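Local coordinates for major Capsid Protein VP1 (Chimpanzee polyomavirus Bob, PDB 6Y9I) that forms the pentameric building blocks of the polyomavirus capsid and probably engages glycan receptors on host cells, at residues Y155-I169 with K188-W202. Numbering follows the deposited sequence.
Sequences YASAIPPKTIHPNDI and KARLDKDGFYPIEEW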
ATOM      1  N   TYR A 155     -19.541 -25.466 -19.725  1.00 28.32           N
ATOM      2  CA  TYR A 155     -19.402 -26.194 -18.448  1.00 27.82           C
ATOM      3  C   TYR A 155     -19.828 -27.645 -18.620  1.00 28.91           C
ATOM      4  O   TYR A 155     -20.879 -27.882 -19.188  1.00 28.86           O
ATOM      5  CB  TYR A 155     -20.227 -25.540 -17.345  1.00 29.31           C
ATOM      6  CG  TYR A 155     -19.793 -24.139 -17.025  1.00 26.26           C
ATOM      7  CD1 TYR A 155     -18.604 -23.907 -16.362  1.00 27.83           C
ATOM      8  CD2 TYR A 155     -20.576 -23.050 -17.371  1.00 29.20           C
ATOM      9  CE1 TYR A 155     -18.194 -22.622 -16.061  1.00 29.01           C
ATOM     10  CE2 TYR A 155     -20.180 -21.755 -17.075  1.00 28.78           C
ATOM     11  CZ  TYR A 155     -18.990 -21.541 -16.401  1.00 29.37           C
ATOM     12  OH  TYR A 155     -18.558 -20.277 -16.132  1.00 30.11           O
ATOM     13  N   ALA A 156     -19.020 -28.556 -18.079  1.00 29.78           N
ATOM     14  CA  ALA A 156     -19.339 -29.988 -17.916  1.00 31.20           C
ATOM     15  C   ALA A 156     -20.612 -30.105 -17.088  1.00 34.98           C
ATOM     16  O   ALA A 156     -20.810 -29.318 -16.157  1.00 35.92           O
ATOM     17  CB  ALA A 156     -18.198 -30.732 -17.276  1.00 31.86           C
ATOM     18  N   SER A 157     -21.470 -31.037 -17.473  1.00 38.10           N
ATOM     19  CA  SER A 157     -22.787 -31.278 -16.843  1.00 43.17           C
ATOM     20  C   SER A 157     -22.765 -32.691 -16.255  1.00 44.52           C
ATOM     21  O   SER A 157     -22.225 -33.594 -16.919  1.00 43.70           O
ATOM     22  CB  SER A 157     -23.868 -31.087 -17.868  1.00 47.24           C
ATOM     23  OG  SER A 157     -25.129 -30.993 -17.245  1.00 61.00           O
ATOM     24  N   ALA A 158     -23.269 -32.865 -15.037  1.00 38.86           N
ATOM     25  CA  ALA A 158     -23.411 -34.185 -14.392  1.00 37.48           C
ATOM     26  C   ALA A 158     -24.713 -34.202 -13.596  1.00 36.60           C
ATOM     27  O   ALA A 158     -25.249 -33.118 -13.259  1.00 33.98           O
ATOM     28  CB  ALA A 158     -22.225 -34.487 -13.512  1.00 37.80           C
ATOM     29  N   ILE A 159     -25.196 -35.407 -13.335  1.00 34.38           N
ATOM     30  CA  ILE A 159     -26.299 -35.674 -12.373  1.00 36.35           C
ATOM     31  C   ILE A 159     -25.788 -36.760 -11.434  1.00 34.65           C
ATOM     32  O   ILE A 159     -25.389 -37.833 -11.892  1.00 32.95           O
ATOM     33  CB  ILE A 159     -27.590 -36.027 -13.130  1.00 35.65           C
ATOM     34  CG1 ILE A 159     -28.086 -34.828 -13.935  1.00 35.87           C
ATOM     35  CG2 ILE A 159     -28.660 -36.554 -12.183  1.00 34.66           C
ATOM     36  CD1 ILE A 159     -29.013 -35.190 -15.075  1.00 39.33           C
ATOM     37  N   PRO A 160     -25.664 -36.478 -10.117  1.00 33.99           N
ATOM     38  CA  PRO A 160     -26.038 -35.180  -9.540  1.00 34.09           C
ATOM     39  C   PRO A 160     -25.042 -34.091  -9.941  1.00 33.46           C
ATOM     40  O   PRO A 160     -23.919 -34.406 -10.346  1.00 33.21           O
ATOM     41  CB  PRO A 160     -26.004 -35.426  -8.033  1.00 35.27           C
ATOM     42  CG  PRO A 160     -24.966 -36.528  -7.870  1.00 35.22           C
ATOM     43  CD  PRO A 160     -25.080 -37.382  -9.117  1.00 34.96           C
ATOM     44  N   PRO A 161     -25.455 -32.798  -9.951  1.00 31.84           N
ATOM     45  CA  PRO A 161     -24.549 -31.703 -10.292  1.00 30.96           C
ATOM     46  C   PRO A 161     -23.411 -31.614  -9.262  1.00 30.79           C
ATOM     47  O   PRO A 161     -23.657 -31.848  -8.099  1.00 27.25           O
ATOM     48  CB  PRO A 161     -25.435 -30.441 -10.312  1.00 32.93           C
ATOM     49  CG  PRO A 161     -26.694 -30.825  -9.540  1.00 33.95           C
ATOM     50  CD  PRO A 161     -26.818 -32.326  -9.645  1.00 33.30           C
ATOM     51  N   LYS A 162     -22.189 -31.354  -9.718  1.00 29.91           N
ATOM     52  CA  LYS A 162     -20.996 -31.159  -8.840  1.00 31.52           C
ATOM     53  C   LYS A 162     -20.859 -29.675  -8.461  1.00 28.90           C
ATOM     54  O   LYS A 162     -20.234 -29.381  -7.427  1.00 31.46           O
ATOM     55  CB  LYS A 162     -19.749 -31.682  -9.550  1.00 33.73           C
ATOM     56  CG  LYS A 162     -19.779 -33.179  -9.820  1.00 41.10           C
ATOM     57  CD  LYS A 162     -18.506 -33.706 -10.467  1.00 45.76           C
ATOM     58  CE  LYS A 162     -18.463 -35.221 -10.539  1.00 49.66           C
ATOM     59  NZ  LYS A 162     -19.520 -35.744 -11.437  1.00 54.25           N
ATOM     60  N   THR A 163     -21.417 -28.789  -9.278  1.00 27.07           N
ATOM     61  CA  THR A 163     -21.479 -27.331  -9.072  1.00 27.05           C
ATOM     62  C   THR A 163     -22.755 -26.815  -9.701  1.00 29.35           C
ATOM     63  O   THR A 163     -23.320 -27.525 -10.564  1.00 30.42           O
ATOM     64  CB  THR A 163     -20.294 -26.575  -9.699  1.00 25.65           C
ATOM     65  OG1 THR A 163     -19.993 -26.992 -11.036  1.00 28.10           O
ATOM     66  CG2 THR A 163     -19.051 -26.747  -8.864  1.00 28.00           C
ATOM     67  N   ILE A 164     -23.169 -25.626  -9.261  1.00 25.85           N
ATOM     68  CA  ILE A 164     -24.308 -24.882  -9.839  1.00 26.48           C
ATOM     69  C   ILE A 164     -23.747 -23.622 -10.482  1.00 25.86           C
ATOM     70  O   ILE A 164     -22.852 -22.992  -9.900  1.00 24.72           O
ATOM     71  CB  ILE A 164     -25.390 -24.580  -8.797  1.00 29.03           C
ATOM     72  CG1 ILE A 164     -26.590 -23.878  -9.426  1.00 32.54           C
ATOM     73  CG2 ILE A 164     -24.843 -23.794  -7.620  1.00 30.05           C
ATOM     74  CD1 ILE A 164     -27.892 -24.209  -8.739  1.00 37.76           C
ATOM     75  N   HIS A 165     -24.275 -23.286 -11.646  1.00 24.67           N
ATOM     76  CA  HIS A 165     -23.922 -22.090 -12.438  1.00 27.03           C
ATOM     77  C   HIS A 165     -25.105 -21.136 -12.435  1.00 26.62           C
ATOM     78  O   HIS A 165     -26.256 -21.545 -12.301  1.00 28.12           O
ATOM     79  CB  HIS A 165     -23.497 -22.531 -13.843  1.00 30.41           C
ATOM     80  CG  HIS A 165     -22.508 -23.640 -13.800  1.00 31.56           C
ATOM     81  ND1 HIS A 165     -21.232 -23.460 -13.299  1.00 28.63           N
ATOM     82  CD2 HIS A 165     -22.601 -24.939 -14.157  1.00 33.63           C
ATOM     83  CE1 HIS A 165     -20.580 -24.601 -13.352  1.00 32.93           C
ATOM     84  NE2 HIS A 165     -21.393 -25.527 -13.871  1.00 33.23           N
ATOM     85  N   PRO A 166     -24.850 -19.822 -12.578  1.00 24.87           N
ATOM     86  CA  PRO A 166     -25.928 -18.849 -12.621  1.00 25.30           C
ATOM     87  C   PRO A 166     -27.049 -19.155 -13.627  1.00 24.44           C
ATOM     88  O   PRO A 166     -28.170 -18.920 -13.264  1.00 24.02           O
ATOM     89  CB  PRO A 166     -25.194 -17.559 -13.000  1.00 25.30           C
ATOM     90  CG  PRO A 166     -23.828 -17.736 -12.383  1.00 26.91           C
ATOM     91  CD  PRO A 166     -23.515 -19.197 -12.605  1.00 25.54           C
ATOM     92  N   ASN A 167     -26.737 -19.650 -14.829  1.00 23.18           N
ATOM     93  CA  ASN A 167     -27.788 -19.922 -15.843  1.00 25.82           C
ATOM     94  C   ASN A 167     -28.648 -21.145 -15.489  1.00 27.67           C
ATOM     95  O   ASN A 167     -29.789 -21.172 -16.003  1.00 30.15           O
ATOM     96  CB  ASN A 167     -27.276 -20.011 -17.276  1.00 25.53           C
ATOM     97  CG  ASN A 167     -28.381 -19.569 -18.206  1.00 28.09           C
ATOM     98  OD1 ASN A 167     -29.115 -18.634 -17.886  1.00 27.34           O
ATOM     99  ND2 ASN A 167     -28.549 -20.257 -19.321  1.00 28.89           N
ATOM    100  N   ASP A 168     -28.159 -22.065 -14.653  1.00 27.00           N
ATOM    101  CA  ASP A 168     -28.933 -23.173 -14.044  1.00 30.75           C
ATOM    102  C   ASP A 168     -30.106 -22.540 -13.308  1.00 30.91           C
ATOM    103  O   ASP A 168     -31.168 -23.126 -13.306  1.00 27.57           O
ATOM    104  CB  ASP A 168     -28.114 -24.042 -13.074  1.00 31.49           C
ATOM    105  CG  ASP A 168     -26.991 -24.859 -13.708  1.00 35.22           C
ATOM    106  OD1 ASP A 168     -27.068 -25.109 -14.926  1.00 38.63           O
ATOM    107  OD2 ASP A 168     -26.019 -25.251 -12.987  1.00 31.37           O
ATOM    108  N   ILE A 169     -29.927 -21.357 -12.730  1.00 28.96           N
ATOM    109  CA  ILE A 169     -31.026 -20.678 -12.000  1.00 28.58           C
ATOM    110  C   ILE A 169     -31.748 -19.747 -12.960  1.00 28.81           C
ATOM    111  O   ILE A 169     -32.964 -19.836 -13.022  1.00 30.02           O
ATOM    112  CB  ILE A 169     -30.500 -19.972 -10.741  1.00 30.91           C
ATOM    113  CG1 ILE A 169     -30.067 -21.037  -9.737  1.00 32.12           C
ATOM    114  CG2 ILE A 169     -31.551 -19.033 -10.168  1.00 33.51           C
ATOM    115  CD1 ILE A 169     -28.820 -20.714  -9.014  1.00 36.12           C
ATOM    116  N   LYS A 188     -29.749 -15.708  -8.603  1.00 25.88           N
ATOM    117  CA  LYS A 188     -29.587 -15.594  -7.132  1.00 26.40           C
ATOM    118  C   LYS A 188     -29.674 -16.988  -6.515  1.00 27.01           C
ATOM    119  O   LYS A 188     -30.450 -17.831  -6.987  1.00 27.45           O
ATOM    120  CB  LYS A 188     -30.622 -14.622  -6.557  1.00 28.68           C
ATOM    121  CG  LYS A 188     -30.331 -13.159  -6.866  1.00 31.11           C
ATOM    122  CD  LYS A 188     -31.203 -12.164  -6.110  1.00 32.26           C
ATOM    123  CE  LYS A 188     -31.356 -10.835  -6.806  1.00 32.94           C
ATOM    124  NZ  LYS A 188     -30.166  -9.975  -6.656  1.00 39.48           N
ATOM    125  N   ALA A 189     -28.863 -17.233  -5.500  1.00 24.72           N
ATOM    126  CA  ALA A 189     -28.861 -18.507  -4.775  1.00 23.11           C
ATOM    127  C   ALA A 189     -28.400 -18.270  -3.343  1.00 25.57           C
ATOM    128  O   ALA A 189     -27.836 -17.207  -3.036  1.00 25.68           O
ATOM    129  CB  ALA A 189     -28.005 -19.532  -5.470  1.00 23.97           C
ATOM    130  N   ARG A 190     -28.592 -19.284  -2.522  1.00 26.29           N
ATOM    131  CA  ARG A 190     -28.117 -19.280  -1.130  1.00 27.77           C
ATOM    132  C   ARG A 190     -26.980 -20.275  -1.034  1.00 27.20           C
ATOM    133  O   ARG A 190     -27.069 -21.356  -1.652  1.00 26.41           O
ATOM    134  CB  ARG A 190     -29.288 -19.601  -0.213  1.00 31.55           C
ATOM    135  CG  ARG A 190     -30.184 -18.394  -0.008  1.00 38.75           C
ATOM    136  CD  ARG A 190     -30.815 -18.389   1.358  1.00 42.40           C
ATOM    137  NE  ARG A 190     -30.850 -17.039   1.864  1.00 45.58           N
ATOM    138  CZ  ARG A 190     -31.302 -16.714   3.053  1.00 46.77           C
ATOM    139  NH1 ARG A 190     -31.769 -17.653   3.865  1.00 45.03           N
ATOM    140  NH2 ARG A 190     -31.286 -15.445   3.411  1.00 50.04           N
ATOM    141  N   LEU A 191     -25.968 -19.923  -0.259  1.00 24.91           N
ATOM    142  CA  LEU A 191     -24.766 -20.753  -0.073  1.00 25.99           C
ATOM    143  C   LEU A 191     -25.093 -21.821   0.975  1.00 27.41           C
ATOM    144  O   LEU A 191     -24.796 -21.624   2.189  1.00 29.13           O
ATOM    145  CB  LEU A 191     -23.602 -19.849   0.345  1.00 23.44           C
ATOM    146  CG  LEU A 191     -22.296 -20.579   0.615  1.00 25.24           C
ATOM    147  CD1 LEU A 191     -21.944 -21.537  -0.513  1.00 24.97           C
ATOM    148  CD2 LEU A 191     -21.176 -19.575   0.808  1.00 25.69           C
ATOM    149  N   ASP A 192     -25.728 -22.892   0.508  1.00 31.00           N
ATOM    150  CA  ASP A 192     -26.335 -23.946   1.355  1.00 33.22           C
ATOM    151  C   ASP A 192     -25.526 -25.236   1.199  1.00 31.53           C
ATOM    152  O   ASP A 192     -25.811 -26.183   1.909  1.00 34.48           O
ATOM    153  CB  ASP A 192     -27.815 -24.122   0.992  1.00 37.91           C
ATOM    154  CG  ASP A 192     -28.115 -24.417  -0.481  1.00 43.57           C
ATOM    155  OD1 ASP A 192     -27.160 -24.624  -1.286  1.00 42.98           O
ATOM    156  OD2 ASP A 192     -29.319 -24.421  -0.833  1.00 51.59           O
ATOM    157  N   LYS A 193     -24.575 -25.302   0.268  1.00 33.62           N
ATOM    158  CA  LYS A 193     -23.758 -26.532   0.054  1.00 30.80           C
ATOM    159  C   LYS A 193     -22.285 -26.130  -0.031  1.00 29.78           C
ATOM    160  O   LYS A 193     -21.964 -25.223  -0.827  1.00 25.40           O
ATOM    161  CB  LYS A 193     -24.125 -27.265  -1.241  1.00 32.21           C
ATOM    162  CG  LYS A 193     -25.368 -28.144  -1.184  1.00 39.51           C
ATOM    163  CD  LYS A 193     -25.584 -28.980  -2.446  1.00 37.90           C
ATOM    164  N   ASP A 194     -21.437 -26.854   0.691  1.00 29.61           N
ATOM    165  CA  ASP A 194     -19.961 -26.694   0.696  1.00 29.18           C
ATOM    166  C   ASP A 194     -19.391 -27.228  -0.627  1.00 28.64           C
ATOM    167  O   ASP A 194     -19.883 -28.277  -1.093  1.00 24.93           O
ATOM    168  CB  ASP A 194     -19.403 -27.454   1.888  1.00 29.97           C
ATOM    169  CG  ASP A 194     -17.895 -27.384   1.982  1.00 32.46           C
ATOM    170  OD1 ASP A 194     -17.376 -26.271   2.263  1.00 31.55           O
ATOM    171  OD2 ASP A 194     -17.260 -28.433   1.772  1.00 31.84           O
ATOM    172  N   GLY A 195     -18.382 -26.565  -1.200  1.00 25.81           N
ATOM    173  CA  GLY A 195     -17.763 -26.975  -2.471  1.00 25.26           C
ATOM    174  C   GLY A 195     -18.798 -27.175  -3.572  1.00 24.74           C
ATOM    175  O   GLY A 195     -18.854 -28.269  -4.125  1.00 25.81           O
ATOM    176  N   PHE A 196     -19.551 -26.152  -3.953  1.00 23.94           N
ATOM    177  CA  PHE A 196     -20.683 -26.301  -4.904  1.00 23.40           C
ATOM    178  C   PHE A 196     -20.884 -25.029  -5.743  1.00 24.03           C
ATOM    179  O   PHE A 196     -21.339 -25.093  -6.885  1.00 23.28           O
ATOM    180  CB  PHE A 196     -21.943 -26.689  -4.123  1.00 26.55           C
ATOM    181  CG  PHE A 196     -23.073 -27.185  -4.985  1.00 27.11           C
ATOM    182  CD1 PHE A 196     -22.995 -28.431  -5.592  1.00 31.03           C
ATOM    183  CD2 PHE A 196     -24.211 -26.413  -5.179  1.00 28.34           C
ATOM    184  CE1 PHE A 196     -24.031 -28.897  -6.395  1.00 31.10           C
ATOM    185  CE2 PHE A 196     -25.235 -26.869  -5.999  1.00 32.71           C
ATOM    186  CZ  PHE A 196     -25.150 -28.110  -6.600  1.00 30.08           C
ATOM    187  N   TYR A 197     -20.610 -23.868  -5.161  1.00 22.87           N
ATOM    188  CA  TYR A 197     -20.763 -22.554  -5.821  1.00 21.42           C
ATOM    189  C   TYR A 197     -19.377 -22.031  -6.202  1.00 22.77           C
ATOM    190  O   TYR A 197     -18.594 -21.648  -5.327  1.00 19.61           O
ATOM    191  CB  TYR A 197     -21.493 -21.603  -4.874  1.00 22.67           C
ATOM    192  CG  TYR A 197     -22.910 -22.028  -4.590  1.00 24.43           C
ATOM    193  CD1 TYR A 197     -23.211 -22.914  -3.572  1.00 24.70           C
ATOM    194  CD2 TYR A 197     -23.947 -21.562  -5.380  1.00 25.05           C
ATOM    195  CE1 TYR A 197     -24.516 -23.296  -3.299  1.00 27.00           C
ATOM    196  CE2 TYR A 197     -25.257 -21.937  -5.127  1.00 28.71           C
ATOM    197  CZ  TYR A 197     -25.544 -22.810  -4.090  1.00 28.26           C
ATOM    198  OH  TYR A 197     -26.840 -23.175  -3.884  1.00 30.16           O
ATOM    199  N   PRO A 198     -19.016 -22.011  -7.502  1.00 20.82           N
ATOM    200  CA  PRO A 198     -17.738 -21.432  -7.927  1.00 19.45           C
ATOM    201  C   PRO A 198     -17.620 -19.930  -7.645  1.00 21.17           C
ATOM    202  O   PRO A 198     -18.543 -19.160  -7.938  1.00 20.26           O
ATOM    203  CB  PRO A 198     -17.695 -21.668  -9.436  1.00 20.71           C
ATOM    204  CG  PRO A 198     -18.600 -22.903  -9.614  1.00 21.76           C
ATOM    205  CD  PRO A 198     -19.715 -22.674  -8.615  1.00 21.13           C
ATOM    206  N   ILE A 199     -16.446 -19.549  -7.148  1.00 20.68           N
ATOM    207  CA  ILE A 199     -16.062 -18.135  -6.883  1.00 21.87           C
ATOM    208  C   ILE A 199     -16.168 -17.341  -8.175  1.00 20.69           C
ATOM    209  O   ILE A 199     -16.644 -16.196  -8.121  1.00 21.62           O
ATOM    210  CB  ILE A 199     -14.648 -18.132  -6.263  1.00 22.88           C
ATOM    211  CG1 ILE A 199     -14.722 -18.689  -4.839  1.00 23.80           C
ATOM    212  CG2 ILE A 199     -13.982 -16.764  -6.323  1.00 22.23           C
ATOM    213  CD1 ILE A 199     -13.402 -19.194  -4.315  1.00 23.55           C
ATOM    214  N   GLU A 200     -15.718 -17.907  -9.287  1.00 20.88           N
ATOM    215  CA  GLU A 200     -15.661 -17.155 -10.568  1.00 22.98           C
ATOM    216  C   GLU A 200     -17.070 -16.865 -11.112  1.00 23.36           C
ATOM    217  O   GLU A 200     -17.152 -16.037 -12.040  1.00 23.62           O
ATOM    218  CB  GLU A 200     -14.804 -17.871 -11.612  1.00 24.65           C
ATOM    219  CG  GLU A 200     -15.385 -19.188 -12.111  1.00 23.97           C
ATOM    220  CD  GLU A 200     -14.340 -20.022 -12.831  1.00 29.18           C
ATOM    221  OE1 GLU A 200     -13.577 -20.787 -12.143  1.00 28.00           O
ATOM    222  OE2 GLU A 200     -14.264 -19.883 -14.086  1.00 32.19           O
ATOM    223  N   GLU A 201     -18.127 -17.457 -10.558  1.00 22.45           N
ATOM    224  CA  GLU A 201     -19.516 -17.209 -11.028  1.00 23.25           C
ATOM    225  C   GLU A 201     -20.416 -16.608  -9.951  1.00 21.64           C
ATOM    226  O   GLU A 201     -21.466 -16.087 -10.341  1.00 23.18           O
ATOM    227  CB  GLU A 201     -20.173 -18.493 -11.508  1.00 24.80           C
ATOM    228  CG  GLU A 201     -19.480 -19.123 -12.714  1.00 26.23           C
ATOM    229  CD  GLU A 201     -20.074 -20.479 -13.069  1.00 27.24           C
ATOM    230  OE1 GLU A 201     -19.826 -21.474 -12.359  1.00 27.61           O
ATOM    231  OE2 GLU A 201     -20.835 -20.514 -14.024  1.00 31.27           O
ATOM    232  N   TRP A 202     -20.031 -16.655  -8.673  1.00 21.94           N
ATOM    233  CA  TRP A 202     -20.924 -16.257  -7.545  1.00 21.87           C
ATOM    234  C   TRP A 202     -20.198 -15.292  -6.611  1.00 22.78           C
ATOM    235  O   TRP A 202     -19.075 -15.627  -6.205  1.00 22.90           O
ATOM    236  CB  TRP A 202     -21.411 -17.460  -6.742  1.00 22.07           C
ATOM    237  CG  TRP A 202     -22.235 -18.423  -7.542  1.00 23.35           C
ATOM    238  CD1 TRP A 202     -21.834 -19.614  -8.061  1.00 24.02           C
ATOM    239  CD2 TRP A 202     -23.615 -18.264  -7.914  1.00 23.43           C
ATOM    240  NE1 TRP A 202     -22.869 -20.219  -8.719  1.00 23.57           N
ATOM    241  CE2 TRP A 202     -23.985 -19.434  -8.623  1.00 23.39           C
ATOM    242  CE3 TRP A 202     -24.592 -17.302  -7.649  1.00 22.35           C
ATOM    243  CZ2 TRP A 202     -25.273 -19.627  -9.126  1.00 22.61           C
ATOM    244  CZ3 TRP A 202     -25.880 -17.514  -8.113  1.00 23.84           C
ATOM    245  CH2 TRP A 202     -26.204 -18.644  -8.867  1.00 22.20           C
TER
HETATM  246  O   HOH W   1     -16.260 -18.904 -15.612  1.00 29.08           O
HETATM  247  O   HOH W   2     -17.670 -29.437  -6.377  1.00 31.34           O
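In a long loop excursion from the VP1 beta-sandwich, the run-in to helix 166-170 is stitched to the loop after strand 188-191 and the start of strand 202-204 by three hydrogen bonds and a cluster of rings. Ile164 N gives a 3.0 Å bond to Phe196 O, and Thr163 CA brings a CA-H...O contact to the same oxygen. Ile164 O in turn accepts Trp202 NE1 at 3.0 Å; the bond is nearly straight (171°) and lies in the indole plane, but reaches the oxygen from above its carbonyl plane. Both backbone polar groups of Ile164 are thus tied to segment 188-202. Next along, His165 ND1 points in the plane of its ring at Glu201 OE1, 2.6 Å away, and meets the syn lone pair of the carboxylate, a short His-carboxylate bond. The Glu201 chain, extended beyond CG, crosses Pro166 at about a right angle on the way, its CB 3.6 Å from Pro166 CD. Tyr155 CG lies over the centre of one imidazole face, and Tyr155 OH shares a water with Glu200 OE2 and is also hydrogen-bonded to Glu148. Pro166 CG makes a CH-pi contact over one face of the Trp202 six-membered ring; Tyr197 CD2 lies over the opposite face, offset toward the rim, while Ile169 CD1 approaches Trp202 CH2 obliquely. A chi1 of -166° swings the Phe196 ring away from its own N, one face against Thr163 CA and Ile164 N; Ile164 CB packs on Phe196 CE2 at 3.6 Å, and Pro161 O sits at the ring edge. Beyond the contact, Trp202 and Tyr197 rest on Leu144 of strand 142-146, the middle strand between 188-191 and 202-204, Ile199 reaches strand 252-265 of the sandwich, and Glu200 bonds His108 of a neighbouring subunit.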